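Local coordinates for PhnB-like domain-containing protein (Pseudomonas aeruginosa, PDB 1U69) that is of unknown function but belongs to the glyoxalase clan and is possibly involved in drug resistance, at residues D14-E19 with D112-S117; F23-E26 with A32-A35; R57-P62 with F80-D85; R123-A128 with A153-A158. One frame throughout, in Å; residues are numbered along the deposited sequence.

Contact 1 (D14-E19 with D112-S117); sequences DSAALE and DKWGIS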
loop_
_atom_site.group_PDB
_atom_site.type_symbol
_atom_site.label_atom_id
_atom_site.label_comp_id
_atom_site.label_asym_id
_atom_site.label_seq_id
_atom_site.Cartn_x
_atom_site.Cartn_y
_atom_site.Cartn_z
ATOM N N ASP A 14 -1.614 -0.785 -28.318
ATOM C CA ASP A 14 -1.742 -0.436 -29.725
ATOM C C ASP A 14 -3.072 0.307 -29.904
ATOM O O ASP A 14 -4.119 -0.303 -30.160
ATOM C CB ASP A 14 -1.732 -1.722 -30.555
ATOM C CG ASP A 14 -1.741 -1.471 -32.041
ATOM O OD1 ASP A 14 -1.573 -0.318 -32.461
ATOM O OD2 ASP A 14 -1.901 -2.402 -32.853
ATOM N N SER A 15 -3.030 1.619 -29.746
ATOM C CA SER A 15 -4.205 2.474 -29.875
ATOM C C SER A 15 -5.424 2.062 -29.032
ATOM O O SER A 15 -6.550 2.262 -29.474
ATOM C CB SER A 15 -4.646 2.507 -31.342
ATOM O OG SER A 15 -5.476 1.383 -31.603
ATOM N N ALA A 16 -5.223 1.464 -27.865
ATOM C CA ALA A 16 -6.337 0.966 -27.052
ATOM C C ALA A 16 -6.274 1.374 -25.576
ATOM O O ALA A 16 -7.040 0.840 -24.762
ATOM C CB ALA A 16 -6.384 -0.545 -27.147
ATOM N N ALA A 17 -5.384 2.306 -25.217
ATOM C CA ALA A 17 -5.170 2.657 -23.808
ATOM C C ALA A 17 -6.435 3.119 -23.100
ATOM O O ALA A 17 -6.681 2.740 -21.954
ATOM C CB ALA A 17 -4.066 3.722 -23.664
ATOM N N LEU A 18 -7.234 3.951 -23.761
ATOM C CA LEU A 18 -8.452 4.461 -23.128
ATOM C C LEU A 18 -9.467 3.339 -22.922
ATOM O O LEU A 18 -10.090 3.271 -21.873
ATOM C CB LEU A 18 -9.065 5.612 -23.928
ATOM C CG LEU A 18 -10.280 6.305 -23.285
ATOM C CD1 LEU A 18 -10.002 6.782 -21.853
ATOM C CD2 LEU A 18 -10.728 7.474 -24.177
ATOM N N GLU A 19 -9.633 2.474 -23.922
ATOM C CA GLU A 19 -10.572 1.355 -23.824
ATOM C C GLU A 19 -10.177 0.439 -22.680
ATOM O O GLU A 19 -11.036 0.008 -21.919
ATOM C CB GLU A 19 -10.643 0.530 -25.120
ATOM C CG GLU A 19 -11.647 -0.637 -25.043
ATOM C CD GLU A 19 -11.567 -1.606 -26.208
ATOM O OE1 GLU A 19 -11.105 -1.196 -27.301
ATOM O OE2 GLU A 19 -11.987 -2.778 -26.042
ATOM N N ASP A 112 -5.542 -10.532 -20.377
ATOM C CA ASP A 112 -6.627 -9.685 -20.869
ATOM C C ASP A 112 -6.572 -9.508 -22.392
ATOM O O ASP A 112 -5.691 -10.029 -23.080
ATOM C CB ASP A 112 -6.731 -8.350 -20.105
ATOM C CG ASP A 112 -5.587 -7.382 -20.362
ATOM O OD1 ASP A 112 -4.924 -7.461 -21.421
ATOM O OD2 ASP A 112 -5.347 -6.443 -19.536
ATOM N N LYS A 113 -7.554 -8.766 -22.893
ATOM C CA LYS A 113 -7.736 -8.523 -24.314
ATOM C C LYS A 113 -6.506 -7.931 -24.983
ATOM O O LYS A 113 -6.297 -8.155 -26.173
ATOM C CB LYS A 113 -8.918 -7.556 -24.484
ATOM C CG LYS A 113 -9.230 -7.151 -25.905
ATOM C CD LYS A 113 -10.580 -6.460 -25.990
ATOM C CE LYS A 113 -10.937 -6.125 -27.424
ATOM N NZ LYS A 113 -12.076 -5.189 -27.494
ATOM N N TRP A 114 -5.702 -7.184 -24.218
ATOM C CA TRP A 114 -4.550 -6.436 -24.733
ATOM C C TRP A 114 -3.254 -7.188 -24.455
ATOM O O TRP A 114 -2.165 -6.701 -24.746
ATOM C CB TRP A 114 -4.565 -5.011 -24.139
ATOM C CG TRP A 114 -5.897 -4.387 -24.417
ATOM C CD1 TRP A 114 -6.291 -3.797 -25.583
ATOM C CD2 TRP A 114 -7.055 -4.411 -23.575
ATOM N NE1 TRP A 114 -7.611 -3.418 -25.504
ATOM C CE2 TRP A 114 -8.104 -3.776 -24.280
ATOM C CE3 TRP A 114 -7.310 -4.875 -22.282
ATOM C CZ2 TRP A 114 -9.371 -3.611 -23.741
ATOM C CZ3 TRP A 114 -8.563 -4.715 -21.752
ATOM C CH2 TRP A 114 -9.587 -4.092 -22.482
ATOM N N GLY A 115 -3.395 -8.411 -23.942
ATOM C CA GLY A 115 -2.282 -9.311 -23.741
ATOM C C GLY A 115 -1.577 -9.197 -22.411
ATOM O O GLY A 115 -0.554 -9.864 -22.222
ATOM N N ILE A 116 -2.107 -8.389 -21.494
ATOM C CA ILE A 116 -1.460 -8.181 -20.192
ATOM C C ILE A 116 -1.831 -9.324 -19.266
ATOM O O ILE A 116 -2.982 -9.757 -19.237
ATOM C CB ILE A 116 -1.876 -6.823 -19.618
ATOM C CG1 ILE A 116 -1.246 -5.719 -20.477
ATOM C CG2 ILE A 116 -1.485 -6.702 -18.152
ATOM C CD1 ILE A 116 -1.954 -4.437 -20.418
ATOM N N SER A 117 -0.858 -9.817 -18.517
ATOM C CA SER A 117 -1.067 -10.929 -17.603
ATOM C C SER A 117 -1.608 -10.465 -16.249
ATOM O O SER A 117 -1.098 -9.521 -15.647
ATOM C CB SER A 117 0.238 -11.697 -17.369
ATOM O OG SER A 117 0.593 -12.510 -18.494
HETATM O O HOH W 1 -9.069 -3.022 -28.218
#

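Contact 2 (F23-E26 with A32-A35); sequences FYAE and AVLA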
loop_
_atom_site.group_PDB
_atom_site.type_symbol
_atom_site.label_atom_id
_atom_site.label_comp_id
_atom_site.label_asym_id
_atom_site.label_seq_id
_atom_site.Cartn_x
_atom_site.Cartn_y
_atom_site.Cartn_z
ATOM N N PHE A 23 -12.142 -0.216 -19.206
ATOM C CA PHE A 23 -12.504 -1.585 -18.840
ATOM C C PHE A 23 -12.024 -1.939 -17.434
ATOM O O PHE A 23 -12.763 -2.534 -16.657
ATOM C CB PHE A 23 -11.928 -2.581 -19.865
ATOM C CG PHE A 23 -12.107 -4.036 -19.481
ATOM C CD1 PHE A 23 -13.333 -4.649 -19.586
ATOM C CD2 PHE A 23 -11.042 -4.777 -19.000
ATOM C CE1 PHE A 23 -13.490 -5.981 -19.212
ATOM C CE2 PHE A 23 -11.199 -6.112 -18.633
ATOM C CZ PHE A 23 -12.425 -6.702 -18.742
ATOM N N TYR A 24 -10.785 -1.595 -17.105
ATOM C CA TYR A 24 -10.268 -1.951 -15.796
ATOM C C TYR A 24 -11.079 -1.219 -14.726
ATOM O O TYR A 24 -11.387 -1.775 -13.682
ATOM C CB TYR A 24 -8.789 -1.593 -15.656
ATOM C CG TYR A 24 -7.834 -2.210 -16.659
ATOM C CD1 TYR A 24 -8.028 -3.493 -17.183
ATOM C CD2 TYR A 24 -6.707 -1.509 -17.067
ATOM C CE1 TYR A 24 -7.127 -4.044 -18.094
ATOM C CE2 TYR A 24 -5.795 -2.059 -17.957
ATOM C CZ TYR A 24 -6.019 -3.320 -18.485
ATOM O OH TYR A 24 -5.104 -3.855 -19.368
ATOM N N ALA A 25 -11.444 0.022 -15.008
ATOM C CA ALA A 25 -12.130 0.855 -14.024
ATOM C C ALA A 25 -13.528 0.325 -13.691
ATOM O O ALA A 25 -14.008 0.469 -12.557
ATOM C CB ALA A 25 -12.186 2.302 -14.500
ATOM N N GLU A 26 -14.166 -0.308 -14.665
ATOM C CA GLU A 26 -15.506 -0.829 -14.454
ATOM C C GLU A 26 -15.471 -2.283 -13.972
ATOM O O GLU A 26 -16.475 -2.796 -13.494
ATOM C CB GLU A 26 -16.361 -0.656 -15.707
ATOM C CG GLU A 26 -15.884 -1.425 -16.915
ATOM C CD GLU A 26 -16.445 -0.894 -18.229
ATOM O OE1 GLU A 26 -17.200 0.105 -18.220
ATOM O OE2 GLU A 26 -16.108 -1.486 -19.269
ATOM N N ALA A 32 -10.144 3.506 -11.349
ATOM C CA ALA A 32 -10.661 4.677 -12.043
ATOM C C ALA A 32 -9.747 5.193 -13.142
ATOM O O ALA A 32 -8.515 5.096 -13.052
ATOM C CB ALA A 32 -10.905 5.799 -11.030
ATOM N N VAL A 33 -10.367 5.761 -14.169
ATOM C CA VAL A 33 -9.683 6.550 -15.180
ATOM C C VAL A 33 -9.519 7.980 -14.645
ATOM O O VAL A 33 -10.492 8.611 -14.204
ATOM C CB VAL A 33 -10.485 6.571 -16.517
ATOM C CG1 VAL A 33 -9.794 7.442 -17.561
ATOM C CG2 VAL A 33 -10.688 5.148 -17.034
ATOM N N LEU A 34 -8.301 8.500 -14.702
ATOM C CA LEU A 34 -7.983 9.768 -14.045
ATOM C C LEU A 34 -7.808 10.947 -15.003
ATOM O O LEU A 34 -8.241 12.051 -14.704
ATOM C CB LEU A 34 -6.740 9.579 -13.170
ATOM C CG LEU A 34 -6.847 8.509 -12.074
ATOM C CD1 LEU A 34 -5.598 8.501 -11.212
ATOM C CD2 LEU A 34 -8.072 8.697 -11.218
ATOM N N ALA A 35 -7.190 10.709 -16.151
ATOM C CA ALA A 35 -6.886 11.775 -17.108
ATOM C C ALA A 35 -6.539 11.203 -18.467
ATOM O O ALA A 35 -6.015 10.106 -18.566
ATOM C CB ALA A 35 -5.750 12.620 -16.612
#

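Contact 3 (R57-P62 with F80-D85); sequences RVMGIP and FQVATD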
loop_
_atom_site.group_PDB
_atom_site.type_symbol
_atom_site.label_atom_id
_atom_site.label_comp_id
_atom_site.label_asym_id
_atom_site.label_seq_id
_atom_site.Cartn_x
_atom_site.Cartn_y
_atom_site.Cartn_z
ATOM N N ARG A 57 -5.909 4.294 -12.231
ATOM C CA ARG A 57 -5.480 3.639 -10.999
ATOM C C ARG A 57 -6.197 2.331 -10.887
ATOM O O ARG A 57 -7.411 2.276 -11.106
ATOM C CB ARG A 57 -5.796 4.507 -9.776
ATOM C CG ARG A 57 -5.200 4.006 -8.458
ATOM C CD ARG A 57 -5.566 4.868 -7.264
ATOM N NE ARG A 57 -6.946 5.289 -7.430
ATOM C CZ ARG A 57 -7.340 6.524 -7.750
ATOM N NH1 ARG A 57 -6.473 7.535 -7.869
ATOM N NH2 ARG A 57 -8.624 6.765 -7.906
ATOM N N VAL A 58 -5.473 1.262 -10.562
ATOM C CA VAL A 58 -6.114 -0.026 -10.301
ATOM C C VAL A 58 -5.756 -0.563 -8.924
ATOM O O VAL A 58 -4.630 -0.940 -8.680
ATOM C CB VAL A 58 -5.810 -1.112 -11.393
ATOM C CG1 VAL A 58 -6.555 -0.786 -12.653
ATOM C CG2 VAL A 58 -4.335 -1.244 -11.696
HETATM N N MSE A 59 -6.718 -0.541 -8.011
HETATM C CA MSE A 59 -6.546 -1.130 -6.687
HETATM C C MSE A 59 -5.254 -0.663 -5.991
HETATM O O MSE A 59 -4.489 -1.478 -5.470
HETATM C CB MSE A 59 -6.590 -2.656 -6.800
HETATM C CG MSE A 59 -7.957 -3.176 -7.203
HETATM SE SE MSE A 59 -7.933 -5.044 -7.700
HETATM C CE MSE A 59 -7.094 -4.936 -9.500
ATOM N N GLY A 60 -5.048 0.651 -5.965
ATOM C CA GLY A 60 -3.938 1.244 -5.228
ATOM C C GLY A 60 -2.713 1.538 -6.064
ATOM O O GLY A 60 -1.780 2.201 -5.576
ATOM N N ILE A 61 -2.710 1.075 -7.321
ATOM C CA ILE A 61 -1.543 1.196 -8.192
ATOM C C ILE A 61 -1.763 2.286 -9.242
ATOM O O ILE A 61 -2.688 2.183 -10.065
ATOM C CB ILE A 61 -1.238 -0.148 -8.924
ATOM C CG1 ILE A 61 -1.039 -1.294 -7.932
ATOM C CG2 ILE A 61 -0.015 -0.004 -9.803
ATOM C CD1 ILE A 61 0.044 -1.092 -6.939
ATOM N N PRO A 62 -0.916 3.311 -9.246
ATOM C CA PRO A 62 -0.988 4.347 -10.281
ATOM C C PRO A 62 -0.417 3.835 -11.601
ATOM O O PRO A 62 0.698 3.298 -11.610
ATOM C CB PRO A 62 -0.117 5.478 -9.709
ATOM C CG PRO A 62 0.894 4.769 -8.841
ATOM C CD PRO A 62 0.160 3.579 -8.273
ATOM N N PHE A 80 0.054 -8.341 -12.956
ATOM C CA PHE A 80 -0.607 -7.827 -11.746
ATOM C C PHE A 80 -1.061 -9.055 -10.968
ATOM O O PHE A 80 -1.700 -9.912 -11.535
ATOM C CB PHE A 80 -1.855 -7.019 -12.090
ATOM C CG PHE A 80 -1.600 -5.659 -12.670
ATOM C CD1 PHE A 80 -1.078 -4.636 -11.884
ATOM C CD2 PHE A 80 -1.986 -5.367 -13.971
ATOM C CE1 PHE A 80 -0.892 -3.366 -12.416
ATOM C CE2 PHE A 80 -1.805 -4.094 -14.503
ATOM C CZ PHE A 80 -1.264 -3.103 -13.732
ATOM N N GLN A 81 -0.738 -9.144 -9.688
ATOM C CA GLN A 81 -1.288 -10.185 -8.833
ATOM C C GLN A 81 -2.324 -9.578 -7.892
ATOM O O GLN A 81 -2.026 -8.758 -7.057
ATOM C CB GLN A 81 -0.201 -10.894 -8.032
ATOM C CG GLN A 81 -0.737 -12.042 -7.204
ATOM C CD GLN A 81 0.354 -12.790 -6.479
ATOM O OE1 GLN A 81 0.957 -13.727 -7.027
ATOM N NE2 GLN A 81 0.605 -12.407 -5.257
ATOM N N VAL A 82 -3.573 -10.000 -8.070
ATOM C CA VAL A 82 -4.712 -9.454 -7.362
ATOM C C VAL A 82 -5.119 -10.451 -6.292
ATOM O O VAL A 82 -5.405 -11.605 -6.585
ATOM C CB VAL A 82 -5.906 -9.209 -8.321
ATOM C CG1 VAL A 82 -7.109 -8.697 -7.542
ATOM C CG2 VAL A 82 -5.512 -8.242 -9.448
ATOM N N ALA A 83 -5.112 -9.995 -5.051
ATOM C CA ALA A 83 -5.443 -10.832 -3.903
ATOM C C ALA A 83 -6.950 -10.859 -3.724
ATOM O O ALA A 83 -7.578 -9.809 -3.663
ATOM C CB ALA A 83 -4.786 -10.298 -2.666
ATOM N N THR A 84 -7.536 -12.052 -3.641
ATOM C CA THR A 84 -8.999 -12.145 -3.449
ATOM C C THR A 84 -9.336 -12.798 -2.102
ATOM O O THR A 84 -8.595 -13.631 -1.585
ATOM C CB THR A 84 -9.685 -12.882 -4.620
ATOM O OG1 THR A 84 -9.073 -14.160 -4.842
ATOM C CG2 THR A 84 -9.479 -12.146 -5.928
ATOM N N ASP A 85 -10.468 -12.417 -1.506
ATOM C CA ASP A 85 -10.821 -12.945 -0.185
ATOM C C ASP A 85 -11.818 -14.105 -0.202
ATOM O O ASP A 85 -11.979 -14.771 0.812
ATOM C CB ASP A 85 -11.391 -11.846 0.712
ATOM C CG ASP A 85 -10.334 -11.163 1.554
ATOM O OD1 ASP A 85 -9.174 -11.654 1.633
ATOM O OD2 ASP A 85 -10.602 -10.119 2.179
#

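Contact 4 (R123-A128 with A153-A158); sequences RVLSEA and ATIEKA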
loop_
_atom_site.group_PDB
_atom_site.type_symbol
_atom_site.label_atom_id
_atom_site.label_comp_id
_atom_site.label_asym_id
_atom_site.label_seq_id
_atom_site.Cartn_x
_atom_site.Cartn_y
_atom_site.Cartn_z
ATOM N N ARG A 123 -6.010 -14.970 -1.240
ATOM C CA ARG A 123 -5.056 -14.817 -0.144
ATOM C C ARG A 123 -4.790 -16.167 0.551
ATOM O O ARG A 123 -3.694 -16.406 1.047
ATOM C CB ARG A 123 -5.556 -13.791 0.879
ATOM C CG ARG A 123 -5.359 -12.353 0.446
ATOM C CD ARG A 123 -5.213 -11.344 1.614
ATOM N NE ARG A 123 -5.051 -9.960 1.144
ATOM C CZ ARG A 123 -6.036 -9.229 0.641
ATOM N NH1 ARG A 123 -7.257 -9.736 0.529
ATOM N NH2 ARG A 123 -5.809 -7.993 0.229
ATOM N N VAL A 124 -5.803 -17.023 0.576
ATOM C CA VAL A 124 -5.690 -18.384 1.130
ATOM C C VAL A 124 -4.532 -19.166 0.476
ATOM O O VAL A 124 -3.772 -19.873 1.155
ATOM C CB VAL A 124 -7.041 -19.161 0.965
ATOM C CG1 VAL A 124 -6.869 -20.666 1.239
ATOM C CG2 VAL A 124 -8.110 -18.576 1.865
ATOM N N LEU A 125 -4.392 -19.027 -0.841
ATOM C CA LEU A 125 -3.338 -19.699 -1.592
ATOM C C LEU A 125 -1.957 -19.131 -1.281
ATOM O O LEU A 125 -1.013 -19.876 -1.033
ATOM C CB LEU A 125 -3.621 -19.598 -3.095
ATOM C CG LEU A 125 -2.599 -20.217 -4.048
ATOM C CD1 LEU A 125 -2.368 -21.687 -3.705
ATOM C CD2 LEU A 125 -3.076 -20.040 -5.474
ATOM N N SER A 126 -1.828 -17.803 -1.308
ATOM C CA SER A 126 -0.539 -17.162 -1.046
ATOM C C SER A 126 0.021 -17.513 0.334
ATOM O O SER A 126 1.214 -17.773 0.490
ATOM C CB SER A 126 -0.680 -15.649 -1.164
ATOM O OG SER A 126 -0.953 -15.316 -2.503
ATOM N N GLU A 127 -0.850 -17.511 1.324
ATOM C CA GLU A 127 -0.447 -17.830 2.688
ATOM C C GLU A 127 -0.074 -19.298 2.847
ATOM O O GLU A 127 0.860 -19.623 3.567
ATOM C CB GLU A 127 -1.556 -17.446 3.652
ATOM C CG GLU A 127 -1.798 -15.951 3.683
ATOM C CD GLU A 127 -2.899 -15.577 4.638
ATOM O OE1 GLU A 127 -4.086 -15.615 4.232
ATOM O OE2 GLU A 127 -2.568 -15.266 5.806
ATOM N N ALA A 128 -0.772 -20.169 2.124
ATOM C CA ALA A 128 -0.493 -21.604 2.148
ATOM C C ALA A 128 0.907 -21.923 1.631
ATOM O O ALA A 128 1.635 -22.674 2.260
ATOM C CB ALA A 128 -1.545 -22.358 1.348
ATOM N N ALA A 153 -11.505 -23.946 -1.871
ATOM C CA ALA A 153 -11.821 -25.091 -1.014
ATOM C C ALA A 153 -10.851 -26.253 -1.233
ATOM O O ALA A 153 -10.455 -26.927 -0.281
ATOM C CB ALA A 153 -13.263 -25.539 -1.238
ATOM N N THR A 154 -10.449 -26.468 -2.482
ATOM C CA THR A 154 -9.536 -27.553 -2.820
ATOM C C THR A 154 -8.144 -27.263 -2.275
ATOM O O THR A 154 -7.452 -28.161 -1.798
ATOM C CB THR A 154 -9.473 -27.740 -4.347
ATOM O OG1 THR A 154 -10.754 -28.152 -4.849
ATOM C CG2 THR A 154 -8.529 -28.871 -4.726
ATOM N N ILE A 155 -7.727 -26.002 -2.365
ATOM C CA ILE A 155 -6.450 -25.590 -1.804
ATOM C C ILE A 155 -6.425 -25.854 -0.297
ATOM O O ILE A 155 -5.436 -26.360 0.236
ATOM C CB ILE A 155 -6.168 -24.094 -2.114
ATOM C CG1 ILE A 155 -5.947 -23.892 -3.622
ATOM C CG2 ILE A 155 -4.958 -23.594 -1.321
ATOM C CD1 ILE A 155 -4.779 -24.695 -4.213
ATOM N N GLU A 156 -7.524 -25.537 0.373
ATOM C CA GLU A 156 -7.603 -25.669 1.820
ATOM C C GLU A 156 -7.524 -27.137 2.243
ATOM O O GLU A 156 -6.912 -27.454 3.256
ATOM C CB GLU A 156 -8.893 -25.025 2.336
ATOM C CG GLU A 156 -8.866 -23.502 2.250
ATOM C CD GLU A 156 -10.184 -22.844 2.622
ATOM O OE1 GLU A 156 -11.257 -23.322 2.191
ATOM O OE2 GLU A 156 -10.144 -21.833 3.351
ATOM N N LYS A 157 -8.111 -28.020 1.437
ATOM C CA LYS A 157 -8.133 -29.459 1.713
ATOM C C LYS A 157 -6.733 -30.046 1.534
ATOM O O LYS A 157 -6.278 -30.857 2.337
ATOM C CB LYS A 157 -9.117 -30.169 0.772
ATOM C CG LYS A 157 -10.582 -29.735 0.915
ATOM C CD LYS A 157 -11.534 -30.603 0.048
ATOM C CE LYS A 157 -12.300 -29.802 -1.037
ATOM N NZ LYS A 157 -11.981 -30.251 -2.436
ATOM N N ALA A 158 -6.048 -29.630 0.474
ATOM C CA ALA A 158 -4.690 -30.091 0.214
ATOM C C ALA A 158 -3.747 -29.621 1.319
ATOM O O ALA A 158 -2.928 -30.394 1.809
ATOM C CB ALA A 158 -4.210 -29.597 -1.139
#

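Contact 1 (D14-E19 with D112-S117)
This is a surface contact in which W114 of a loop meets A16 and E19 at the N-terminal end of helix 17-27. A16 is the N-cap residue of that helix. The loop lies between strands 109-111 and 117-122. A16 CB packs obliquely on the indole, 3.5 Å from W114 NE1. E19 comes to the ring edge instead, with its OE2 near the ring plane and 3.6 Å from W114 CZ2. The carboxylate plane stands 84° from the ring plane. E19 reaches this far because its chain is extended, with CG anti to the backbone N (chi1 -179°). K113 NZ bonds E19 OE2 at 2.8 Å on the syn lone pair, forming a salt bridge. The other oxygen, OE1, takes a bond from a water that also accepts from W114 NE1. E19 is therefore tied to K113 directly and to W114 through the water. In the paired beta-alpha-beta-beta-beta modules of the glyoxalase clan, this contact joins the helix of the first module to a loop of the second. The loop contains a type I turn from D112 to G115. D112 OD1 accepts W114 N at 2.9 Å, which makes an Asx turn, and I116 N at 3.0 Å from the opposite face of the carboxylate. K113 CB covers one face of the indole, 3.6 Å above its plane.

Contact 2 (F23-E26 with A32-A35)
A25 of helix 17-27 packs against A32 and V33 of strand 31-38, and these three residues carry the contact. The helix and strand follow each other in the first beta-alpha-beta-beta-beta module of this glyoxalase-clan fold. Only three residues separate them, so they stay close: the CA atoms of A25 and A32 are 4.5 Å apart. A25 has the most surface buried. Its CB points toward the strand and rests on backbone, 3.7 Å from A32 CA and 3.9 Å from V33 N. A32 takes part through its main chain, since its own CB points away from the helix. Two small residues therefore meet at a methyl and a CA, and the backbones can approach closely. The contact is apolar. Strand 31-38 is an outermost strand of its sheet within the chain. A32 pairs by backbone with R57 of strand 51-58. A little further on, L34 and A35 both face E55 in a classic beta bulge. V33 also touches A21 and T22, one turn earlier in the helix. V33 CG1 is anti to the backbone N (chi1 178°), which leaves CG2 beside that N, and V33 CG2 meets A25 CB at 4.1 Å.

Contact 3 (R57-P62 with F80-D85)
V58 O, in a residue that packs on F80, is gripped by two donors: I61 N at 3.1 Å and N7 ND2 of a second subunit. The first bond belongs to a beta hairpin closed by a type I' turn from V58 to I61, with V58 N bonded to I61 O at 3.0 Å. The hairpin joins strands 51-58 and 61-67 of the first module. Its tip packs on strand 78-84, which opens the second module of the glyoxalase-clan fold. All five touching residues are buried, and the contact across the segments is apolar. V58 and F80 cross at about a right angle, and V58 CG2 lies obliquely to the ring at 4.1 Å from F80 CE1. I61 CG2 comes to the ring edge, near its plane, 4.3 Å from the same CE1. F80 also meets W118. The backbone of F80, Q81 and V82 pairs antiparallel with a strand of the second subunit, so the contact lies beside an interface. M59, a selenomethionine, turns a bent chain (chi3 -75°) across V82 at about a right angle. Its last two atoms each meet one V82 branch: M59 SE is 3.7 Å from V82 CG1, and the terminal M59 CE is 3.7 Å from V82 CG2.

Contact 4 (R123-A128 with A153-A158)
V124 and E156 cross at about a right angle on the more exposed side of two helices, while L125 and I155 cross obliquely on the buried side. Helices 123-129 and 152-159 run nearly parallel here, with segment axes 9.7 Å apart and 25° between them. V124 CG1 is anti to the backbone N (chi1 167°) and meets the aliphatic part of E156, with E156 CG 3.6 Å away. The carboxylate end also lies near this valine: E156 OE2 is 4.1 Å from both V124 CG1 and V124 CG2. E156 thus lays its CG methylene on the valine, although the residue is exposed. Deeper in, a single methyl of L125 does the touching. L125 CD1 is 3.9 Å from I155 CD1 and 4.0 Å from I155 CG2, so it faces both branches of the isoleucine. I155 CG2 also reaches V124 CG1 at 4.3 Å, which links the two pairs. I155 has the most surface buried. The contact is apolar helix packing near the C-terminus. Helix 123-129 follows strand 117-122 directly. Helix 134-144 packs against both segments, with M144 on L125, A140 on A128, and A143 on I155 and A158.

Overall arrangement
Contact 3 is the core contact, buried and apolar, at an interface with another subunit. Contacts 1 and 2 are surface contacts that share helix 17-27. Contact 1 uses charge, water and an indole to reach across to the second module. Contact 2 uses small apolar groups within the first module. Contacts 2 and 3 reach the same sheet, where A32 O pairs with R57 N. S117 O similarly meets F80 N between contacts 1 and 3. Contact 4 is partly buried and wholly helical, with its centre about 31 Å from the centres of contacts 1 and 2. It touches contact 3 through the D85-R123 salt bridge and the T84-R123 backbone bond.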